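Local atomic coordinates of HpcH/HpaI aldolase (Desulfitobacterium hafniense, PDB entry 3QZ6), a protein that belongs to the HpcH/HpaI aldolase/citrate lyase family and folds as a TIM barrel that pairs with a second copy in the assembly. Residues Leu21-Asn26 / Ala240-Tyr245; Val43-Ala48 / Arg53-Leu58; Arg31-Ala36 / Ser236-Ala241. All coordinates share one frame; numbering follows the deposited sequence.

Contact 1 (Leu21-Asn26 / Ala240-Tyr245)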
ATOM      1  N   LEU A  21      -9.793   3.258   1.384  1.00 15.39           N
ATOM      2  CA  LEU A  21      -8.909   2.160   1.745  1.00 15.59           C
ATOM      3  C   LEU A  21      -9.531   0.843   1.268  1.00 20.04           C
ATOM      4  O   LEU A  21     -10.564   0.426   1.795  1.00 17.37           O
ATOM      5  CB  LEU A  21      -8.702   2.113   3.270  1.00 15.36           C
ATOM      6  CG  LEU A  21      -7.584   1.167   3.736  1.00 20.81           C
ATOM      7  CD1 LEU A  21      -6.227   1.829   3.489  1.00 17.77           C
ATOM      8  CD2 LEU A  21      -7.733   0.758   5.208  1.00 17.16           C
ATOM      9  N   ASN A  22      -8.913   0.196   0.274  1.00 16.35           N
ATOM     10  CA  ASN A  22      -9.459  -1.035  -0.301  1.00 15.54           C
ATOM     11  C   ASN A  22      -8.555  -2.251  -0.174  1.00 18.55           C
ATOM     12  O   ASN A  22      -9.042  -3.391  -0.178  1.00 18.00           O
ATOM     13  CB  ASN A  22      -9.782  -0.854  -1.799  1.00 14.80           C
ATOM     14  CG  ASN A  22     -10.992   0.013  -2.033  1.00 21.49           C
ATOM     15  OD1 ASN A  22     -10.907   1.239  -1.966  1.00 20.33           O
ATOM     16  ND2 ASN A  22     -12.134  -0.616  -2.307  1.00 19.68           N
ATOM     17  N   LEU A  23      -7.245  -2.013  -0.101  1.00 13.40           N
ATOM     18  CA  LEU A  23      -6.276  -3.102  -0.090  1.00 13.77           C
ATOM     19  C   LEU A  23      -5.566  -3.258   1.252  1.00 15.46           C
ATOM     20  O   LEU A  23      -5.620  -4.318   1.890  1.00 17.70           O
ATOM     21  CB  LEU A  23      -5.208  -2.875  -1.185  1.00 14.41           C
ATOM     22  CG  LEU A  23      -4.010  -3.843  -1.176  1.00 20.86           C
ATOM     23  CD1 LEU A  23      -4.332  -5.057  -2.028  1.00 16.77           C
ATOM     24  CD2 LEU A  23      -2.702  -3.174  -1.684  1.00 18.12           C
ATOM     25  N   VAL A  24      -4.867  -2.210   1.671  1.00 15.62           N
ATOM     26  CA  VAL A  24      -3.961  -2.327   2.815  1.00 15.40           C
ATOM     27  C   VAL A  24      -4.745  -2.583   4.102  1.00 18.96           C
ATOM     28  O   VAL A  24      -5.767  -1.925   4.348  1.00 14.71           O
ATOM     29  CB  VAL A  24      -3.078  -1.068   2.949  1.00 16.87           C
ATOM     30  CG1 VAL A  24      -2.099  -1.208   4.146  1.00 14.30           C
ATOM     31  CG2 VAL A  24      -2.305  -0.824   1.632  1.00 14.41           C
ATOM     32  N   TYR A  25      -4.305  -3.556   4.905  1.00 15.27           N
ATOM     33  CA  TYR A  25      -4.848  -3.679   6.270  1.00 17.61           C
ATOM     34  C   TYR A  25      -3.780  -3.581   7.368  1.00 17.88           C
ATOM     35  O   TYR A  25      -4.101  -3.558   8.553  1.00 17.98           O
ATOM     36  CB  TYR A  25      -5.758  -4.918   6.457  1.00 11.39           C
ATOM     37  CG  TYR A  25      -5.218  -6.236   5.931  1.00 13.25           C
ATOM     38  CD1 TYR A  25      -5.438  -6.626   4.618  1.00 15.15           C
ATOM     39  CD2 TYR A  25      -4.531  -7.112   6.765  1.00 22.21           C
ATOM     40  CE1 TYR A  25      -4.956  -7.846   4.136  1.00 16.60           C
ATOM     41  CE2 TYR A  25      -4.050  -8.335   6.294  1.00 19.70           C
ATOM     42  CZ  TYR A  25      -4.271  -8.692   4.980  1.00 19.70           C
ATOM     43  OH  TYR A  25      -3.786  -9.901   4.513  1.00 25.55           O
ATOM     44  N   ASN A  26      -2.511  -3.505   6.982  1.00 17.10           N
ATOM     45  CA  ASN A  26      -1.457  -3.195   7.964  1.00  9.56           C
ATOM     46  C   ASN A  26      -1.829  -1.881   8.641  1.00 13.89           C
ATOM     47  O   ASN A  26      -1.942  -0.862   7.973  1.00 15.75           O
ATOM     48  CB  ASN A  26      -0.106  -3.039   7.256  1.00 15.27           C
ATOM     49  CG  ASN A  26       1.023  -2.773   8.223  1.00 16.42           C
ATOM     50  OD1 ASN A  26       0.806  -2.234   9.303  1.00 14.86           O
ATOM     51  ND2 ASN A  26       2.245  -3.141   7.833  1.00 10.39           N
ATOM     52  N   ALA A 240      -5.161   2.883  -6.005  1.00 18.88           N
ATOM     53  CA  ALA A 240      -4.760   3.766  -7.109  1.00 18.21           C
ATOM     54  C   ALA A 240      -3.362   4.323  -6.864  1.00 21.98           C
ATOM     55  O   ALA A 240      -2.568   4.454  -7.787  1.00 21.00           O
ATOM     56  CB  ALA A 240      -5.766   4.906  -7.296  1.00 17.47           C
ATOM     57  N   ALA A 241      -3.063   4.640  -5.609  1.00 22.41           N
ATOM     58  CA  ALA A 241      -1.741   5.124  -5.247  1.00 24.55           C
ATOM     59  C   ALA A 241      -0.678   4.103  -5.642  1.00 27.18           C
ATOM     60  O   ALA A 241       0.296   4.434  -6.313  1.00 23.96           O
ATOM     61  CB  ALA A 241      -1.670   5.427  -3.731  1.00 18.35           C
ATOM     62  N   LEU A 242      -0.871   2.854  -5.228  1.00 20.23           N
ATOM     63  CA  LEU A 242       0.096   1.806  -5.528  1.00 19.31           C
ATOM     64  C   LEU A 242       0.191   1.524  -7.027  1.00 21.55           C
ATOM     65  O   LEU A 242       1.288   1.364  -7.565  1.00 22.12           O
ATOM     66  CB  LEU A 242      -0.245   0.531  -4.739  1.00 20.31           C
ATOM     67  CG  LEU A 242       0.060   0.640  -3.236  1.00 17.80           C
ATOM     68  CD1 LEU A 242      -0.744  -0.374  -2.390  1.00 17.11           C
ATOM     69  CD2 LEU A 242       1.562   0.473  -2.992  1.00 19.44           C
ATOM     70  N   GLN A 243      -0.945   1.478  -7.720  1.00 17.34           N
ATOM     71  CA  GLN A 243      -0.907   1.133  -9.144  1.00 19.97           C
ATOM     72  C   GLN A 243      -0.317   2.264  -9.979  1.00 23.25           C
ATOM     73  O   GLN A 243       0.480   2.032 -10.883  1.00 24.71           O
ATOM     74  CB  GLN A 243      -2.303   0.775  -9.666  1.00 20.54           C
ATOM     75  CG  GLN A 243      -2.880  -0.471  -9.019  1.00 21.82           C
ATOM     76  CD  GLN A 243      -3.980  -1.092  -9.849  1.00 26.35           C
ATOM     77  OE1 GLN A 243      -5.122  -0.629  -9.833  1.00 25.47           O
ATOM     78  NE2 GLN A 243      -3.641  -2.140 -10.591  1.00 23.44           N
ATOM     79  N   THR A 244      -0.721   3.488  -9.675  1.00 21.33           N
ATOM     80  CA  THR A 244      -0.301   4.634 -10.465  1.00 23.66           C
ATOM     81  C   THR A 244       1.186   4.944 -10.270  1.00 23.53           C
ATOM     82  O   THR A 244       1.940   5.006 -11.236  1.00 24.16           O
ATOM     83  CB  THR A 244      -1.150   5.864 -10.144  1.00 27.25           C
ATOM     84  OG1 THR A 244      -2.531   5.527 -10.320  1.00 25.30           O
ATOM     85  CG2 THR A 244      -0.792   7.030 -11.076  1.00 27.46           C
ATOM     86  N   TYR A 245       1.602   5.127  -9.024  1.00 22.61           N
ATOM     87  CA  TYR A 245       3.010   5.384  -8.720  1.00 23.48           C
ATOM     88  C   TYR A 245       3.904   4.268  -9.244  1.00 21.03           C
ATOM     89  O   TYR A 245       4.891   4.531  -9.926  1.00 20.93           O
ATOM     90  CB  TYR A 245       3.210   5.555  -7.211  1.00 23.75           C
ATOM     91  CG  TYR A 245       4.655   5.737  -6.762  1.00 24.26           C
ATOM     92  CD1 TYR A 245       5.206   7.009  -6.585  1.00 24.95           C
ATOM     93  CD2 TYR A 245       5.461   4.640  -6.513  1.00 26.72           C
ATOM     94  CE1 TYR A 245       6.537   7.174  -6.158  1.00 22.93           C
ATOM     95  CE2 TYR A 245       6.772   4.786  -6.079  1.00 31.81           C
ATOM     96  CZ  TYR A 245       7.308   6.051  -5.905  1.00 31.37           C
ATOM     97  OH  TYR A 245       8.621   6.171  -5.475  1.00 30.99           O
TER
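Asp238 OD2 accepts two backbone N-H groups, those of Leu23 and Val24, and so pins the two residues that meet Leu242 across this contact. The setting is a TIM barrel: residues 21-26 leave strand 16-21, the first of the barrel, while 240-245 belong to helix 238-254, which follows the last strand. Leu23 CD2 sits 3.5 Å from Leu242 CD1, closer than carbons usually pack, and the two side chains cross at about a right angle. With CG of Leu23 anti to its own backbone N (chi1 172°), the branch extends from the loop toward the helix. Val24 adds a slacker touch, its CG2 lying 4.3 Å from the same Leu242 CD1, so one methyl of the helix serves both loop residues. All three are buried, and the side chain of Val24 lies about 4 Å from a bound zinc ion. The loop also borders the dimer interface, where Leu23 O accepts from Asn26 ND2 of the second subunit. Just before Leu242, Ala240 O takes Thr244 N and Thr244 OG1 from opposite faces of its plane, the hydroxyl at 2.8 Å and tilted 30° from that plane.

Contact 2 (Val43-Ala48 / Arg53-Leu58)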
ATOM      1  N   VAL A  43     -12.942   2.929   5.003  1.00 17.63           N
ATOM      2  CA  VAL A  43     -12.697   1.518   4.764  1.00 16.68           C
ATOM      3  C   VAL A  43     -13.812   0.988   3.868  1.00 17.07           C
ATOM      4  O   VAL A  43     -14.992   1.155   4.181  1.00 18.42           O
ATOM      5  CB  VAL A  43     -12.656   0.720   6.081  1.00 17.46           C
ATOM      6  CG1 VAL A  43     -12.416  -0.769   5.792  1.00 15.75           C
ATOM      7  CG2 VAL A  43     -11.552   1.286   7.005  1.00 15.14           C
ATOM      8  N   ASP A  44     -13.445   0.359   2.756  1.00 16.78           N
ATOM      9  CA  ASP A  44     -14.446  -0.138   1.812  1.00 14.85           C
ATOM     10  C   ASP A  44     -14.937  -1.544   2.168  1.00 21.21           C
ATOM     11  O   ASP A  44     -14.378  -2.529   1.697  1.00 19.97           O
ATOM     12  CB  ASP A  44     -13.889  -0.143   0.394  1.00 17.98           C
ATOM     13  CG  ASP A  44     -14.994  -0.156  -0.662  1.00 28.08           C
ATOM     14  OD1 ASP A  44     -16.148  -0.448  -0.292  1.00 25.71           O
ATOM     15  OD2 ASP A  44     -14.710   0.125  -1.846  1.00 21.66           O
ATOM     16  N   CYS A  45     -15.976  -1.645   2.995  1.00 18.93           N
ATOM     17  CA  CYS A  45     -16.546  -2.951   3.318  1.00 16.26           C
ATOM     18  C   CYS A  45     -17.638  -3.345   2.338  1.00 18.46           C
ATOM     19  O   CYS A  45     -18.231  -4.414   2.451  1.00 26.95           O
ATOM     20  CB  CYS A  45     -17.123  -2.986   4.741  1.00 17.51           C
ATOM     21  SG  CYS A  45     -15.875  -3.123   6.028  1.00 22.28           S
ATOM     22  N   GLU A  46     -17.932  -2.471   1.393  1.00 14.39           N
ATOM     23  CA  GLU A  46     -18.888  -2.822   0.351  1.00 16.32           C
ATOM     24  C   GLU A  46     -18.223  -3.664  -0.733  1.00 21.61           C
ATOM     25  O   GLU A  46     -18.790  -4.650  -1.203  1.00 19.51           O
ATOM     26  CB  GLU A  46     -19.505  -1.563  -0.268  1.00 19.88           C
ATOM     27  CG  GLU A  46     -20.482  -1.866  -1.396  1.00 21.68           C
ATOM     28  CD  GLU A  46     -21.120  -0.612  -1.962  1.00 28.85           C
ATOM     29  OE1 GLU A  46     -20.491   0.467  -1.877  1.00 28.63           O
ATOM     30  OE2 GLU A  46     -22.254  -0.706  -2.477  1.00 24.76           O
ATOM     31  N   HIS A  47     -17.014  -3.279  -1.124  1.00 18.39           N
ATOM     32  CA  HIS A  47     -16.357  -3.921  -2.258  1.00 16.62           C
ATOM     33  C   HIS A  47     -15.049  -4.637  -1.896  1.00 17.14           C
ATOM     34  O   HIS A  47     -14.272  -5.012  -2.792  1.00 18.18           O
ATOM     35  CB  HIS A  47     -16.041  -2.883  -3.346  1.00 18.44           C
ATOM     36  CG  HIS A  47     -17.247  -2.200  -3.918  1.00 23.49           C
ATOM     37  ND1 HIS A  47     -18.278  -2.889  -4.525  1.00 20.31           N
ATOM     38  CD2 HIS A  47     -17.563  -0.885  -4.016  1.00 28.44           C
ATOM     39  CE1 HIS A  47     -19.185  -2.028  -4.954  1.00 26.54           C
ATOM     40  NE2 HIS A  47     -18.776  -0.807  -4.661  1.00 22.39           N
ATOM     41  N   ALA A  48     -14.781  -4.807  -0.604  1.00 16.32           N
ATOM     42  CA  ALA A  48     -13.545  -5.474  -0.186  1.00 19.59           C
ATOM     43  C   ALA A  48     -13.751  -6.332   1.049  1.00 17.18           C
ATOM     44  O   ALA A  48     -14.849  -6.386   1.598  1.00 17.82           O
ATOM     45  CB  ALA A  48     -12.414  -4.465   0.033  1.00 14.13           C
ATOM     46  N   ARG A  53     -12.346  -7.152  13.015  1.00 13.09           N
ATOM     47  CA  ARG A  53     -11.077  -7.143  13.744  1.00 12.52           C
ATOM     48  C   ARG A  53     -10.053  -6.238  13.039  1.00 14.72           C
ATOM     49  O   ARG A  53      -9.365  -5.423  13.679  1.00 14.92           O
ATOM     50  CB  ARG A  53     -10.518  -8.565  13.915  1.00 12.55           C
ATOM     51  CG  ARG A  53      -9.141  -8.626  14.638  1.00 15.50           C
ATOM     52  CD  ARG A  53      -9.276  -8.118  16.082  1.00 16.74           C
ATOM     53  NE  ARG A  53     -10.151  -9.001  16.849  1.00 15.97           N
ATOM     54  CZ  ARG A  53     -10.748  -8.679  17.991  1.00 15.84           C
ATOM     55  NH1 ARG A  53     -10.586  -7.472  18.523  1.00 13.83           N
ATOM     56  NH2 ARG A  53     -11.525  -9.568  18.599  1.00 14.01           N
ATOM     57  N   GLU A  54      -9.939  -6.371  11.723  1.00 13.69           N
ATOM     58  CA  GLU A  54      -9.012  -5.508  10.981  1.00 14.70           C
ATOM     59  C   GLU A  54      -9.357  -4.037  11.190  1.00 17.06           C
ATOM     60  O   GLU A  54      -8.469  -3.181  11.317  1.00 16.55           O
ATOM     61  CB  GLU A  54      -9.012  -5.848   9.490  1.00 11.53           C
ATOM     62  CG  GLU A  54      -8.317  -7.178   9.177  1.00 16.27           C
ATOM     63  CD  GLU A  54      -8.603  -7.656   7.758  1.00 21.65           C
ATOM     64  OE1 GLU A  54      -9.398  -6.998   7.055  1.00 19.93           O
ATOM     65  OE2 GLU A  54      -8.035  -8.685   7.348  1.00 19.26           O
ATOM     66  N   ILE A  55     -10.651  -3.744  11.231  1.00 14.75           N
ATOM     67  CA  ILE A  55     -11.094  -2.374  11.420  1.00 13.29           C
ATOM     68  C   ILE A  55     -10.734  -1.902  12.824  1.00 15.93           C
ATOM     69  O   ILE A  55     -10.232  -0.805  12.992  1.00 16.29           O
ATOM     70  CB  ILE A  55     -12.589  -2.223  11.111  1.00 16.06           C
ATOM     71  CG1 ILE A  55     -12.793  -2.377   9.600  1.00 22.59           C
ATOM     72  CG2 ILE A  55     -13.106  -0.850  11.586  1.00 14.26           C
ATOM     73  CD1 ILE A  55     -14.251  -2.526   9.155  1.00 22.09           C
ATOM     74  N   ASN A  56     -10.943  -2.760  13.819  1.00 12.99           N
ATOM     75  CA  ASN A  56     -10.533  -2.460  15.191  1.00 14.07           C
ATOM     76  C   ASN A  56      -9.042  -2.106  15.223  1.00 13.80           C
ATOM     77  O   ASN A  56      -8.642  -1.118  15.840  1.00 16.80           O
ATOM     78  CB  ASN A  56     -10.829  -3.667  16.097  1.00 13.76           C
ATOM     79  CG  ASN A  56     -10.665  -3.357  17.592  1.00 20.55           C
ATOM     80  OD1 ASN A  56     -10.032  -2.369  17.998  1.00 18.99           O
ATOM     81  ND2 ASN A  56     -11.224  -4.217  18.412  1.00 11.09           N
ATOM     82  N   HIS A  57      -8.214  -2.901  14.546  1.00 11.37           N
ATOM     83  CA  HIS A  57      -6.774  -2.601  14.511  1.00 14.31           C
ATOM     84  C   HIS A  57      -6.484  -1.227  13.920  1.00 19.46           C
ATOM     85  O   HIS A  57      -5.638  -0.474  14.430  1.00 16.19           O
ATOM     86  CB  HIS A  57      -5.985  -3.689  13.764  1.00 15.95           C
ATOM     87  CG  HIS A  57      -5.913  -4.988  14.506  1.00 20.09           C
ATOM     88  ND1 HIS A  57      -5.513  -6.165  13.913  1.00 30.67           N
ATOM     89  CD2 HIS A  57      -6.202  -5.293  15.793  1.00 18.96           C
ATOM     90  CE1 HIS A  57      -5.547  -7.139  14.806  1.00 26.95           C
ATOM     91  NE2 HIS A  57      -5.970  -6.640  15.953  1.00 22.68           N
ATOM     92  N   LEU A  58      -7.177  -0.897  12.836  1.00 13.21           N
ATOM     93  CA  LEU A  58      -6.998   0.413  12.219  1.00 18.02           C
ATOM     94  C   LEU A  58      -7.422   1.511  13.197  1.00 19.94           C
ATOM     95  O   LEU A  58      -6.714   2.500  13.393  1.00 14.80           O
ATOM     96  CB  LEU A  58      -7.803   0.518  10.914  1.00 14.95           C
ATOM     97  CG  LEU A  58      -7.344  -0.365   9.738  1.00 20.76           C
ATOM     98  CD1 LEU A  58      -8.424  -0.492   8.665  1.00 19.76           C
ATOM     99  CD2 LEU A  58      -6.048   0.149   9.123  1.00 19.64           C
TER
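Cys45 SG rests 3.6 Å from Ile55 CD1, the closest approach between residues 43-48 and 53-58, made just past the end of strand 40-44. Two residues earlier, in the strand itself, Val43 splits its two methyls between two helix residues. Its CG1 comes within 4.2 Å of Ile55 CG1, where the side chains cross obliquely, and its CG2 meets Leu58 CD1 tip to tip at 4.0 Å. Ile55 and Leu58 are three residues apart and offer the same face of the helix. In Ile55 the CG1 branch stands anti to the carbonyl carbon (chi1 -70°) and continues extended, which carries CD1 past Val43 as far as the sulfur. These contacts close the first half of a beta-alpha-beta unit, strand 40-44, helix 52-65 and strand 68-72, in which the helix lies over the outside of the barrel. Leu84 of helix 78-87 also packs on Ile55, and Val71 of the next strand on Cys45. The turn that carries Cys45 is shaped by Asp44, the residue before it, which is the centre of an inverse gamma turn and the start of an Asx motif. Asp44 OD1 accepts His47 N at 3.1 Å, from above the carboxylate plane, and a weak bond from Glu46 N. Its other oxygen, OD2, joins Arg72 in a salt bridge and takes a hydrogen bond from Asn22, while lying in plane at the edge of the His47 ring. Glu46 CG covers one face of that ring, 3.7 Å above its centre, and Glu46 OE1 pairs with Arg72 NE.

Contact 3 (Arg31-Ala36 / Ser236-Ala241)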
ATOM      1  N   ARG A  31      -0.713   5.578  10.223  1.00 15.75           N
ATOM      2  CA  ARG A  31       0.367   6.516  10.528  1.00 19.81           C
ATOM      3  C   ARG A  31       0.903   7.166   9.261  1.00 22.52           C
ATOM      4  O   ARG A  31       1.273   8.349   9.261  1.00 19.53           O
ATOM      5  CB  ARG A  31       1.482   5.805  11.280  1.00 18.36           C
ATOM      6  CG  ARG A  31       0.998   5.099  12.533  1.00 22.35           C
ATOM      7  CD  ARG A  31       1.968   3.964  12.889  1.00 38.73           C
ATOM      8  NE  ARG A  31       3.071   4.519  13.618  1.00 27.66           N
ATOM      9  CZ  ARG A  31       4.249   3.950  13.864  1.00 24.28           C
ATOM     10  NH1 ARG A  31       4.588   2.727  13.452  1.00 17.20           N
ATOM     11  NH2 ARG A  31       5.110   4.660  14.557  1.00 15.89           N
ATOM     12  N   ILE A  32       0.930   6.402   8.172  1.00 17.96           N
ATOM     13  CA  ILE A  32       1.333   6.957   6.883  1.00 15.55           C
ATOM     14  C   ILE A  32       0.340   8.032   6.449  1.00 20.40           C
ATOM     15  O   ILE A  32       0.723   9.106   5.981  1.00 20.29           O
ATOM     16  CB  ILE A  32       1.435   5.859   5.821  1.00 19.43           C
ATOM     17  CG1 ILE A  32       2.750   5.083   6.014  1.00 23.15           C
ATOM     18  CG2 ILE A  32       1.382   6.463   4.420  1.00 21.43           C
ATOM     19  CD1 ILE A  32       2.872   3.846   5.149  1.00 24.46           C
ATOM     20  N   TYR A  33      -0.946   7.745   6.625  1.00 16.78           N
ATOM     21  CA  TYR A  33      -1.981   8.693   6.229  1.00 14.59           C
ATOM     22  C   TYR A  33      -1.982   9.960   7.100  1.00 16.09           C
ATOM     23  O   TYR A  33      -2.206  11.067   6.607  1.00 21.18           O
ATOM     24  CB  TYR A  33      -3.362   8.013   6.207  1.00 16.53           C
ATOM     25  CG  TYR A  33      -3.624   7.198   4.936  1.00 17.36           C
ATOM     26  CD1 TYR A  33      -2.753   7.259   3.848  1.00 19.48           C
ATOM     27  CD2 TYR A  33      -4.751   6.395   4.821  1.00 20.05           C
ATOM     28  CE1 TYR A  33      -3.002   6.532   2.674  1.00 20.88           C
ATOM     29  CE2 TYR A  33      -5.008   5.660   3.665  1.00 17.75           C
ATOM     30  CZ  TYR A  33      -4.137   5.736   2.593  1.00 20.42           C
ATOM     31  OH  TYR A  33      -4.409   5.009   1.441  1.00 18.84           O
ATOM     32  N   ALA A  34      -1.732   9.803   8.393  1.00 19.42           N
ATOM     33  CA  ALA A  34      -1.629  10.965   9.268  1.00 19.28           C
ATOM     34  C   ALA A  34      -0.482  11.852   8.802  1.00 25.26           C
ATOM     35  O   ALA A  34      -0.628  13.062   8.685  1.00 21.22           O
ATOM     36  CB  ALA A  34      -1.403  10.527  10.698  1.00 20.01           C
ATOM     37  N   GLU A  35       0.663  11.239   8.526  1.00 21.86           N
ATOM     38  CA  GLU A  35       1.845  11.990   8.113  1.00 20.37           C
ATOM     39  C   GLU A  35       1.633  12.668   6.764  1.00 22.57           C
ATOM     40  O   GLU A  35       2.166  13.752   6.513  1.00 24.09           O
ATOM     41  CB  GLU A  35       3.088  11.080   8.095  1.00 21.93           C
ATOM     42  CG  GLU A  35       4.349  11.729   7.521  1.00 26.42           C
ATOM     43  CD  GLU A  35       4.886  12.881   8.369  1.00 34.89           C
ATOM     44  OE1 GLU A  35       4.469  13.029   9.541  1.00 32.63           O
ATOM     45  OE2 GLU A  35       5.738  13.636   7.854  1.00 38.27           O
ATOM     46  N   ALA A  36       0.839  12.044   5.901  1.00 22.89           N
ATOM     47  CA  ALA A  36       0.521  12.639   4.601  1.00 21.92           C
ATOM     48  C   ALA A  36      -0.488  13.780   4.696  1.00 25.33           C
ATOM     49  O   ALA A  36      -0.776  14.440   3.698  1.00 25.29           O
ATOM     50  CB  ALA A  36       0.023  11.584   3.629  1.00 20.48           C
ATOM     51  N   SER A 236      -9.137   9.663  -4.484  1.00 21.58           N
ATOM     52  CA  SER A 236      -8.383   8.452  -4.827  1.00 19.04           C
ATOM     53  C   SER A 236      -8.420   7.379  -3.733  1.00 21.16           C
ATOM     54  O   SER A 236      -9.436   7.201  -3.050  1.00 23.84           O
ATOM     55  CB  SER A 236      -6.933   8.822  -5.188  1.00 21.03           C
ATOM     56  OG  SER A 236      -6.256   7.725  -5.784  1.00 24.93           O
ATOM     57  N   GLY A 237      -7.318   6.657  -3.560  1.00 16.03           N
ATOM     58  CA  GLY A 237      -7.299   5.566  -2.594  1.00 18.50           C
ATOM     59  C   GLY A 237      -5.981   4.817  -2.623  1.00 18.69           C
ATOM     60  O   GLY A 237      -5.159   5.056  -3.506  1.00 17.48           O
ATOM     61  N   ASP A 238      -5.783   3.904  -1.676  1.00 15.31           N
ATOM     62  CA  ASP A 238      -4.510   3.198  -1.567  1.00 17.54           C
ATOM     63  C   ASP A 238      -4.177   2.395  -2.822  1.00 17.36           C
ATOM     64  O   ASP A 238      -3.035   2.394  -3.286  1.00 19.59           O
ATOM     65  CB  ASP A 238      -4.487   2.288  -0.324  1.00 13.88           C
ATOM     66  CG  ASP A 238      -5.588   1.233  -0.345  1.00 19.64           C
ATOM     67  OD1 ASP A 238      -6.658   1.469  -0.963  1.00 18.77           O
ATOM     68  OD2 ASP A 238      -5.388   0.163   0.264  1.00 21.15           O
ATOM     69  N   VAL A 239      -5.164   1.702  -3.367  1.00 16.90           N
ATOM     70  CA  VAL A 239      -4.924   0.913  -4.572  1.00 20.22           C
ATOM     71  C   VAL A 239      -4.460   1.784  -5.742  1.00 20.63           C
ATOM     72  O   VAL A 239      -3.486   1.455  -6.408  1.00 18.99           O
ATOM     73  CB  VAL A 239      -6.177   0.108  -4.985  1.00 22.04           C
ATOM     74  CG1 VAL A 239      -5.942  -0.570  -6.323  1.00 18.32           C
ATOM     75  CG2 VAL A 239      -6.513  -0.943  -3.909  1.00 17.79           C
ATOM     76  N   ALA A 240      -5.161   2.883  -6.005  1.00 18.88           N
ATOM     77  CA  ALA A 240      -4.760   3.766  -7.109  1.00 18.21           C
ATOM     78  C   ALA A 240      -3.362   4.323  -6.864  1.00 21.98           C
ATOM     79  O   ALA A 240      -2.568   4.454  -7.787  1.00 21.00           O
ATOM     80  CB  ALA A 240      -5.766   4.906  -7.296  1.00 17.47           C
ATOM     81  N   ALA A 241      -3.063   4.640  -5.609  1.00 22.41           N
ATOM     82  CA  ALA A 241      -1.741   5.124  -5.247  1.00 24.55           C
ATOM     83  C   ALA A 241      -0.678   4.103  -5.642  1.00 27.18           C
ATOM     84  O   ALA A 241       0.296   4.434  -6.313  1.00 23.96           O
ATOM     85  CB  ALA A 241      -1.670   5.427  -3.731  1.00 18.35           C
TER
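Tyr33 reaches from helix 29-35 to the start of helix 238-254 and sets its OH against the aliphatic part of Asp238, 3.2 Å from CB and 3.5 Å from CA. This is the tight part of the contact. The ring stands at 78° to the Asp238 carboxylate, and the hydroxyl abuts carbon here, not the acid oxygens. Asp238 CG sits between its backbone N and carbonyl carbon (chi1 60°), which turns the carboxylate aside from the phenol toward the Val24 backbone in the loop after strand 16-21. Beyond Asp238 the packing thins out: Gly237 C comes no closer than 4.4 Å to Tyr33 OH, and Ala241 CB, directed toward residues 31-36, remains 5.9 Å from Tyr33 OH. On the outer side of helix 29-35, Arg31 and Glu35 lie exposed to solvent. Part of the same neighbourhood is covered by the second subunit, whose Thr246 packs on Tyr33 and Ala36 and whose Tyr245 OH hydrogen-bonds Ser236 OG. Strand 232-237 runs directly into helix 238-254, with Gly237 at the N-cap position. The helix after the first barrel strand here meets the start of the helix after the last, where a TIM barrel closes and strand 232-237 lies beside strand 16-21.

Contacts 1 and 3 are neighbours, their centres 7 Å apart, and both end on helix 238-254, sharing Ala240 and Ala241. Each spans some 200 residues of sequence to bring the last strand and helix back to the first barrel unit, and both border the second subunit. Contact 2 is local: its segments come after 31-36 and are parted by four residues. Its centre lies 14 Å from contact 1 and 15 Å from contact 3. It still touches contact 1, through the strand bond Leu21 O to Asp44 N and through Leu21 packing on Leu58. Contacts 1 and 3 thus lie where the barrel closes, and contact 2 packs the helix following strand 40-44 against that strand's end.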